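Local coordinates for carbon dioxide concentrating mechanism protein CcmK (Synechococcus elongatus, PDB 4OX6) that probably forms hexameric tiles that build the protein shell of the carboxysome, the bacterial microcompartment in which carbon dioxide is concentrated, at residues 23-37 against 71-83. Numbering follows the deposited sequence.
Sequences LETKGFPPILAAADA and AMDAGIEAAKNTP
T82 OG1 gives its proton to A78 O, four residues back along its own chain, over 2.8 Å, and the same hydroxyl lies 3.2 Å from A33 CB. That donor is tilted 29° from the carbonyl plane. With OG1 anti to the carbonyl carbon (chi1 -65°), the hydroxyl turns back to the helix it follows, while CG2 is left to lie over the backbone N and CA of P30. The side chains of P30 and T82 cross at about a right angle, CB against CB at 4.0 Å. With an alanine here, A78 O would probably lose its hydroxyl partner and a gap would open over P30.

From this end helix 28-37 and helix 71-81 run roughly antiparallel, at 151°, their axes only 7.5 Å apart, and small residues make that closeness possible. The CA atoms of A34 and G75 come within 4.0 Å. A78 CB rests against both A33 O and A37 CB, and A37 CB in turn lies 3.6 Å from A74 O, so methyl groups meet backbone carbonyls as much as each other. Such a pair of helices laid on one face of an antiparallel sheet is the core of the BMC fold, and strand 23-26 is the part of that sheet met here. L23 sends CD1 up under the G75–I76 peptide, 3.6 Å from G75 C. G75, with no side chain, leaves room for this methyl. M72, bent at chi2 and chi3, curls its sulfur back against L23 CB and CD1. Further along the strand, T25 turns its hydroxyl to G27 O, in the carbonyl plane, leaving CG2 to touch A79 CB at 3.7 Å. W90 of a neighbouring subunit also packs on T82, placing this end of the contact at a subunit interface.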
ATOM      1  N   LEU A  23       0.476   6.929 -19.173  1.00  8.43           N
ATOM      2  CA  LEU A  23       0.369   8.226 -18.540  1.00  8.75           C
ATOM      3  C   LEU A  23      -0.010   8.091 -17.090  1.00  7.92           C
ATOM      4  O   LEU A  23      -0.927   7.338 -16.794  1.00  9.57           O
ATOM      5  CB  LEU A  23      -0.659   9.078 -19.334  1.00  9.26           C
ATOM      6  CG  LEU A  23      -0.941  10.497 -18.829  1.00 10.00           C
ATOM      7  CD1 LEU A  23      -1.511  11.363 -19.989  1.00 12.18           C
ATOM      8  CD2 LEU A  23      -1.972  10.570 -17.719  1.00  9.93           C
ATOM      9  N   GLU A  24       0.670   8.823 -16.213  1.00  8.27           N
ATOM     10  CA  GLU A  24       0.462   8.687 -14.762  1.00  8.30           C
ATOM     11  C   GLU A  24       0.149  10.042 -14.141  1.00  8.18           C
ATOM     12  O   GLU A  24       0.794  11.053 -14.447  1.00  9.03           O
ATOM     13  CB  GLU A  24       1.732   8.080 -14.118  1.00  7.78           C
ATOM     14  CG  GLU A  24       1.649   7.804 -12.624  1.00  7.04           C
ATOM     15  CD  GLU A  24       2.804   6.976 -12.162  1.00 11.21           C
ATOM     16  OE1 GLU A  24       3.119   5.967 -12.829  1.00 10.84           O
ATOM     17  OE2 GLU A  24       3.360   7.308 -11.090  1.00 10.68           O
ATOM     18  N   THR A  25      -0.890  10.051 -13.314  1.00  9.60           N
ATOM     19  CA  THR A  25      -1.361  11.222 -12.532  1.00  9.00           C
ATOM     20  C   THR A  25      -1.292  10.972 -11.054  1.00 10.59           C
ATOM     21  O   THR A  25      -1.271   9.812 -10.600  1.00 11.23           O
ATOM     22  CB  THR A  25      -2.828  11.582 -12.858  1.00  9.61           C
ATOM     23  OG1 THR A  25      -3.670  10.486 -12.548  1.00 10.13           O
ATOM     24  CG2 THR A  25      -3.006  11.899 -14.330  1.00 10.07           C
ATOM     25  N   LYS A  26      -1.282  12.056 -10.286  1.00  9.06           N
ATOM     26  CA  LYS A  26      -1.658  11.989  -8.891  1.00  9.15           C
ATOM     27  C   LYS A  26      -3.134  12.328  -8.811  1.00  9.90           C
ATOM     28  O   LYS A  26      -3.594  13.398  -9.262  1.00 10.32           O
ATOM     29  CB  LYS A  26      -0.814  12.924  -8.022  1.00 13.51           C
ATOM     30  CG  LYS A  26      -1.040  12.737  -6.518  1.00 17.47           C
ATOM     31  CD  LYS A  26      -0.063  13.487  -5.665  1.00 24.64           C
ATOM     32  CE  LYS A  26       1.249  12.728  -5.528  1.00 33.77           C
ATOM     33  NZ  LYS A  26       1.140  11.766  -4.394  1.00 43.50           N
ATOM     34  N   GLY A  27      -3.864  11.379  -8.252  1.00  9.77           N
ATOM     35  CA  GLY A  27      -5.307  11.446  -8.156  1.00 10.08           C
ATOM     36  C   GLY A  27      -5.995  10.497  -9.124  1.00  9.66           C
ATOM     37  O   GLY A  27      -5.529  10.319 -10.267  1.00 10.76           O
ATOM     38  N   PHE A  28      -7.126   9.944  -8.703  1.00  8.87           N
ATOM     39  CA  PHE A  28      -7.953   9.061  -9.525  1.00  8.57           C
ATOM     40  C   PHE A  28      -8.836   9.853 -10.518  1.00  8.58           C
ATOM     41  O   PHE A  28      -8.889   9.538 -11.715  1.00  8.50           O
ATOM     42  CB  PHE A  28      -8.777   8.104  -8.656  1.00  8.95           C
ATOM     43  CG  PHE A  28      -9.512   7.015  -9.392  1.00  7.94           C
ATOM     44  CD1 PHE A  28      -8.799   5.986 -10.015  1.00  9.40           C
ATOM     45  CD2 PHE A  28     -10.890   7.035  -9.546  1.00  9.73           C
ATOM     46  CE1 PHE A  28      -9.459   4.983 -10.676  1.00 11.68           C
ATOM     47  CE2 PHE A  28     -11.555   6.022 -10.220  1.00 10.35           C
ATOM     48  CZ  PHE A  28     -10.825   5.025 -10.819  1.00 12.34           C
ATOM     49  N   PRO A  29      -9.512  10.931 -10.085  1.00  8.08           N
ATOM     50  CA  PRO A  29     -10.273  11.672 -11.096  1.00  7.92           C
ATOM     51  C   PRO A  29      -9.466  12.138 -12.325  1.00  9.18           C
ATOM     52  O   PRO A  29      -9.983  11.976 -13.447  1.00  8.24           O
ATOM     53  CB  PRO A  29     -10.849  12.852 -10.297  1.00  8.73           C
ATOM     54  CG  PRO A  29     -10.977  12.310  -8.902  1.00  8.87           C
ATOM     55  CD  PRO A  29      -9.755  11.438  -8.717  1.00  7.31           C
ATOM     56  N   PRO A  30      -8.223  12.640 -12.211  1.00  7.77           N
ATOM     57  CA  PRO A  30      -7.457  13.003 -13.419  1.00  7.59           C
ATOM     58  C   PRO A  30      -7.124  11.794 -14.296  1.00  9.61           C
ATOM     59  O   PRO A  30      -6.973  12.009 -15.516  1.00  8.62           O
ATOM     60  CB  PRO A  30      -6.224  13.710 -12.898  1.00 10.12           C
ATOM     61  CG  PRO A  30      -6.159  13.389 -11.452  1.00 16.74           C
ATOM     62  CD  PRO A  30      -7.543  13.068 -10.979  1.00  9.02           C
ATOM     63  N   ILE A  31      -6.958  10.575 -13.762  1.00  8.54           N
ATOM     64  CA  ILE A  31      -6.673   9.466 -14.643  1.00  9.02           C
ATOM     65  C   ILE A  31      -7.891   9.090 -15.457  1.00  8.18           C
ATOM     66  O   ILE A  31      -7.770   8.647 -16.587  1.00  8.23           O
ATOM     67  CB  ILE A  31      -6.058   8.268 -13.879  1.00  7.84           C
ATOM     68  CG1 ILE A  31      -5.158   7.471 -14.821  1.00  9.03           C
ATOM     69  CG2 ILE A  31      -7.059   7.343 -13.222  1.00 10.00           C
ATOM     70  CD1 ILE A  31      -3.943   8.215 -15.366  1.00  9.84           C
ATOM     71  N   LEU A  32      -9.075   9.267 -14.900  1.00  8.19           N
ATOM     72  CA  LEU A  32     -10.290   8.982 -15.643  1.00  8.49           C
ATOM     73  C   LEU A  32     -10.408  10.016 -16.771  1.00  9.31           C
ATOM     74  O   LEU A  32     -10.754   9.723 -17.920  1.00  9.23           O
ATOM     75  CB  LEU A  32     -11.546   9.070 -14.797  1.00  9.19           C
ATOM     76  CG  LEU A  32     -11.659   8.017 -13.675  1.00  9.10           C
ATOM     77  CD1 LEU A  32     -12.937   8.290 -12.831  1.00 10.63           C
ATOM     78  CD2 LEU A  32     -11.739   6.584 -14.217  1.00 12.90           C
ATOM     79  N   ALA A  33     -10.116  11.289 -16.441  1.00  9.45           N
ATOM     80  CA  ALA A  33     -10.125  12.385 -17.435  1.00  7.82           C
ATOM     81  C   ALA A  33      -9.160  12.062 -18.539  1.00  9.76           C
ATOM     82  O   ALA A  33      -9.493  12.210 -19.728  1.00  9.47           O
ATOM     83  CB  ALA A  33      -9.744  13.693 -16.783  1.00 10.31           C
ATOM     84  N   ALA A  34      -7.938  11.696 -18.193  1.00  9.66           N
ATOM     85  CA  ALA A  34      -6.956  11.353 -19.217  1.00  9.38           C
ATOM     86  C   ALA A  34      -7.411  10.208 -20.091  1.00 10.00           C
ATOM     87  O   ALA A  34      -7.272  10.281 -21.340  1.00  8.77           O
ATOM     88  CB  ALA A  34      -5.638  10.998 -18.583  1.00  8.15           C
ATOM     89  N   ALA A  35      -7.897   9.133 -19.495  1.00  8.45           N
ATOM     90  CA  ALA A  35      -8.276   7.933 -20.237  1.00  8.96           C
ATOM     91  C   ALA A  35      -9.360   8.265 -21.212  1.00  9.56           C
ATOM     92  O   ALA A  35      -9.305   7.878 -22.389  1.00  8.68           O
ATOM     93  CB  ALA A  35      -8.756   6.888 -19.281  1.00  9.92           C
ATOM     94  N   ASP A  36     -10.378   8.992 -20.787  1.00  9.76           N
ATOM     95  CA  ASP A  36     -11.483   9.332 -21.662  1.00  8.38           C
ATOM     96  C   ASP A  36     -11.030  10.218 -22.805  1.00 10.39           C
ATOM     97  O   ASP A  36     -11.461  10.017 -23.973  1.00  9.74           O
ATOM     98  CB  ASP A  36     -12.650   9.979 -20.909  1.00  8.65           C
ATOM     99  CG  ASP A  36     -13.916  10.068 -21.742  1.00 11.23           C
ATOM    100  OD1 ASP A  36     -14.470   8.982 -22.087  1.00 12.80           O
ATOM    101  OD2 ASP A  36     -14.368  11.213 -22.021  1.00 11.46           O
ATOM    102  N   ALA A  37     -10.187  11.212 -22.537  1.00  8.94           N
ATOM    103  CA  ALA A  37      -9.698  12.097 -23.577  1.00  8.84           C
ATOM    104  C   ALA A  37      -8.870  11.324 -24.571  1.00  9.74           C
ATOM    105  O   ALA A  37      -8.904  11.578 -25.777  1.00 10.39           O
ATOM    106  CB  ALA A  37      -8.915  13.234 -23.007  1.00 10.21           C
ATOM    107  N   ALA A  71      -3.467  10.689 -29.125  1.00  9.64           N
ATOM    108  CA  ALA A  71      -4.177  10.353 -27.888  1.00 10.05           C
ATOM    109  C   ALA A  71      -3.466  10.877 -26.645  1.00  9.84           C
ATOM    110  O   ALA A  71      -4.074  11.463 -25.738  1.00 10.39           O
ATOM    111  CB  ALA A  71      -4.407   8.865 -27.780  1.00 10.56           C
ATOM    112  N   MET A  72      -2.143  10.705 -26.607  1.00  9.16           N
ATOM    113  CA  MET A  72      -1.348  11.160 -25.466  1.00  9.34           C
ATOM    114  C   MET A  72      -1.428  12.667 -25.285  1.00  9.94           C
ATOM    115  O   MET A  72      -1.567  13.126 -24.155  1.00 10.92           O
ATOM    116  CB  MET A  72       0.080  10.747 -25.674  1.00 10.28           C
ATOM    117  CG  MET A  72       0.999  10.965 -24.481  1.00 10.71           C
ATOM    118  SD  MET A  72       0.529  10.104 -22.937  1.00 12.13           S
ATOM    119  CE  MET A  72       0.826   8.416 -23.417  1.00 15.17           C
ATOM    120  N   ASP A  73      -1.440  13.432 -26.385  1.00  9.73           N
ATOM    121  CA  ASP A  73      -1.492  14.877 -26.272  1.00 11.39           C
ATOM    122  C   ASP A  73      -2.820  15.223 -25.574  1.00 11.88           C
ATOM    123  O   ASP A  73      -2.872  16.084 -24.692  1.00 11.73           O
ATOM    124  CB  ASP A  73      -1.456  15.528 -27.661  1.00 15.11           C
ATOM    125  CG  ASP A  73      -0.071  15.527 -28.288  1.00 22.33           C
ATOM    126  OD1 ASP A  73       0.910  15.493 -27.557  1.00 26.66           O
ATOM    127  OD2 ASP A  73      -0.044  15.570 -29.542  1.00 30.01           O
ATOM    128  N   ALA A  74      -3.907  14.545 -25.946  1.00 10.52           N
ATOM    129  CA  ALA A  74      -5.217  14.848 -25.325  1.00 10.35           C
ATOM    130  C   ALA A  74      -5.238  14.414 -23.886  1.00 11.21           C
ATOM    131  O   ALA A  74      -5.844  15.113 -23.042  1.00 10.58           O
ATOM    132  CB  ALA A  74      -6.311  14.157 -26.106  1.00 11.65           C
ATOM    133  N   GLY A  75      -4.650  13.264 -23.555  1.00  9.21           N
ATOM    134  CA  GLY A  75      -4.629  12.809 -22.178  1.00  9.27           C
ATOM    135  C   GLY A  75      -3.836  13.773 -21.284  1.00  9.69           C
ATOM    136  O   GLY A  75      -4.233  14.025 -20.144  1.00 10.48           O
ATOM    137  N   ILE A  76      -2.687  14.272 -21.740  1.00  9.73           N
ATOM    138  CA  ILE A  76      -1.871  15.204 -21.009  1.00 10.70           C
ATOM    139  C   ILE A  76      -2.665  16.446 -20.692  1.00 10.34           C
ATOM    140  O   ILE A  76      -2.693  16.905 -19.510  1.00 11.82           O
ATOM    141  CB  ILE A  76      -0.585  15.539 -21.811  1.00 11.78           C
ATOM    142  CG1 ILE A  76       0.438  14.363 -21.793  1.00 10.50           C
ATOM    143  CG2 ILE A  76       0.044  16.826 -21.269  1.00 13.33           C
ATOM    144  CD1 ILE A  76       1.549  14.458 -22.775  1.00 14.78           C
ATOM    145  N   GLU A  77      -3.371  16.976 -21.664  1.00 10.06           N
ATOM    146  CA  GLU A  77      -4.145  18.185 -21.434  1.00 12.15           C
ATOM    147  C   GLU A  77      -5.271  17.914 -20.460  1.00 11.76           C
ATOM    148  O   GLU A  77      -5.528  18.725 -19.541  1.00 12.48           O
ATOM    149  CB  GLU A  77      -4.688  18.713 -22.746  1.00 11.65           C
ATOM    150  CG  GLU A  77      -3.531  19.220 -23.606  1.00 21.38           C
ATOM    151  CD  GLU A  77      -2.581  20.212 -22.853  1.00 31.98           C
ATOM    152  OE1 GLU A  77      -3.081  21.221 -22.299  1.00 41.60           O
ATOM    153  OE2 GLU A  77      -1.350  19.977 -22.765  1.00 28.79           O
ATOM    154  N   ALA A  78      -5.968  16.794 -20.600  1.00 10.64           N
ATOM    155  CA  ALA A  78      -7.098  16.499 -19.713  1.00  9.62           C
ATOM    156  C   ALA A  78      -6.651  16.309 -18.276  1.00 12.08           C
ATOM    157  O   ALA A  78      -7.364  16.764 -17.344  1.00 11.92           O
ATOM    158  CB  ALA A  78      -7.827  15.274 -20.219  1.00 10.71           C
ATOM    159  N   ALA A  79      -5.512  15.655 -18.073  1.00 11.12           N
ATOM    160  CA  ALA A  79      -4.984  15.488 -16.734  1.00 12.98           C
ATOM    161  C   ALA A  79      -4.698  16.817 -16.064  1.00 13.49           C
ATOM    162  O   ALA A  79      -5.130  17.062 -14.899  1.00 13.30           O
ATOM    163  CB  ALA A  79      -3.757  14.623 -16.755  1.00 12.82           C
ATOM    164  N   LYS A  80      -4.015  17.703 -16.763  1.00 12.28           N
ATOM    165  CA  LYS A  80      -3.611  18.989 -16.232  1.00 13.70           C
ATOM    166  C   LYS A  80      -4.786  19.895 -15.956  1.00 15.20           C
ATOM    167  O   LYS A  80      -4.714  20.671 -14.995  1.00 17.71           O
ATOM    168  CB  LYS A  80      -2.624  19.706 -17.171  1.00 15.07           C
ATOM    169  CG  LYS A  80      -1.375  18.953 -17.390  1.00 17.24           C
ATOM    170  CD  LYS A  80      -0.470  19.677 -18.437  1.00 24.59           C
ATOM    171  CE  LYS A  80       0.110  20.935 -17.841  1.00 37.83           C
ATOM    172  NZ  LYS A  80       1.374  21.338 -18.529  1.00 54.84           N
ATOM    173  N   ASN A  81      -5.885  19.746 -16.706  1.00 12.07           N
ATOM    174  CA  ASN A  81      -7.041  20.585 -16.617  1.00 14.11           C
ATOM    175  C   ASN A  81      -8.059  20.042 -15.642  1.00 12.82           C
ATOM    176  O   ASN A  81      -9.115  20.693 -15.421  1.00 15.77           O
ATOM    177  CB  ASN A  81      -7.710  20.728 -17.991  1.00 17.02           C
ATOM    178  CG  ASN A  81      -6.852  21.489 -18.992  1.00 27.88           C
ATOM    179  OD1 ASN A  81      -5.912  22.173 -18.622  1.00 31.66           O
ATOM    180  ND2 ASN A  81      -7.186  21.359 -20.270  1.00 28.27           N
ATOM    181  N   THR A  82      -7.832  18.893 -15.057  1.00 10.92           N
ATOM    182  CA  THR A  82      -8.766  18.385 -14.054  1.00 10.52           C
ATOM    183  C   THR A  82      -8.555  19.150 -12.734  1.00 11.07           C
ATOM    184  O   THR A  82      -7.431  19.282 -12.276  1.00 12.63           O
ATOM    185  CB  THR A  82      -8.449  16.875 -13.813  1.00  9.50           C
ATOM    186  OG1 THR A  82      -8.716  16.116 -15.007  1.00 12.60           O
ATOM    187  CG2 THR A  82      -9.313  16.309 -12.711  1.00  9.17           C
ATOM    188  N   PRO A  83      -9.652  19.580 -12.090  1.00 11.32           N
ATOM    189  CA  PRO A  83      -9.509  20.291 -10.795  1.00 12.27           C
ATOM    190  C   PRO A  83      -8.702  19.476  -9.762  1.00 10.67           C
ATOM    191  O   PRO A  83      -9.113  18.354  -9.441  1.00 11.29           O
ATOM    192  CB  PRO A  83     -10.980  20.534 -10.362  1.00 12.45           C
ATOM    193  CG  PRO A  83     -11.784  20.550 -11.656  1.00 12.74           C
ATOM    194  CD  PRO A  83     -11.051  19.541 -12.562  1.00 12.08           C
TER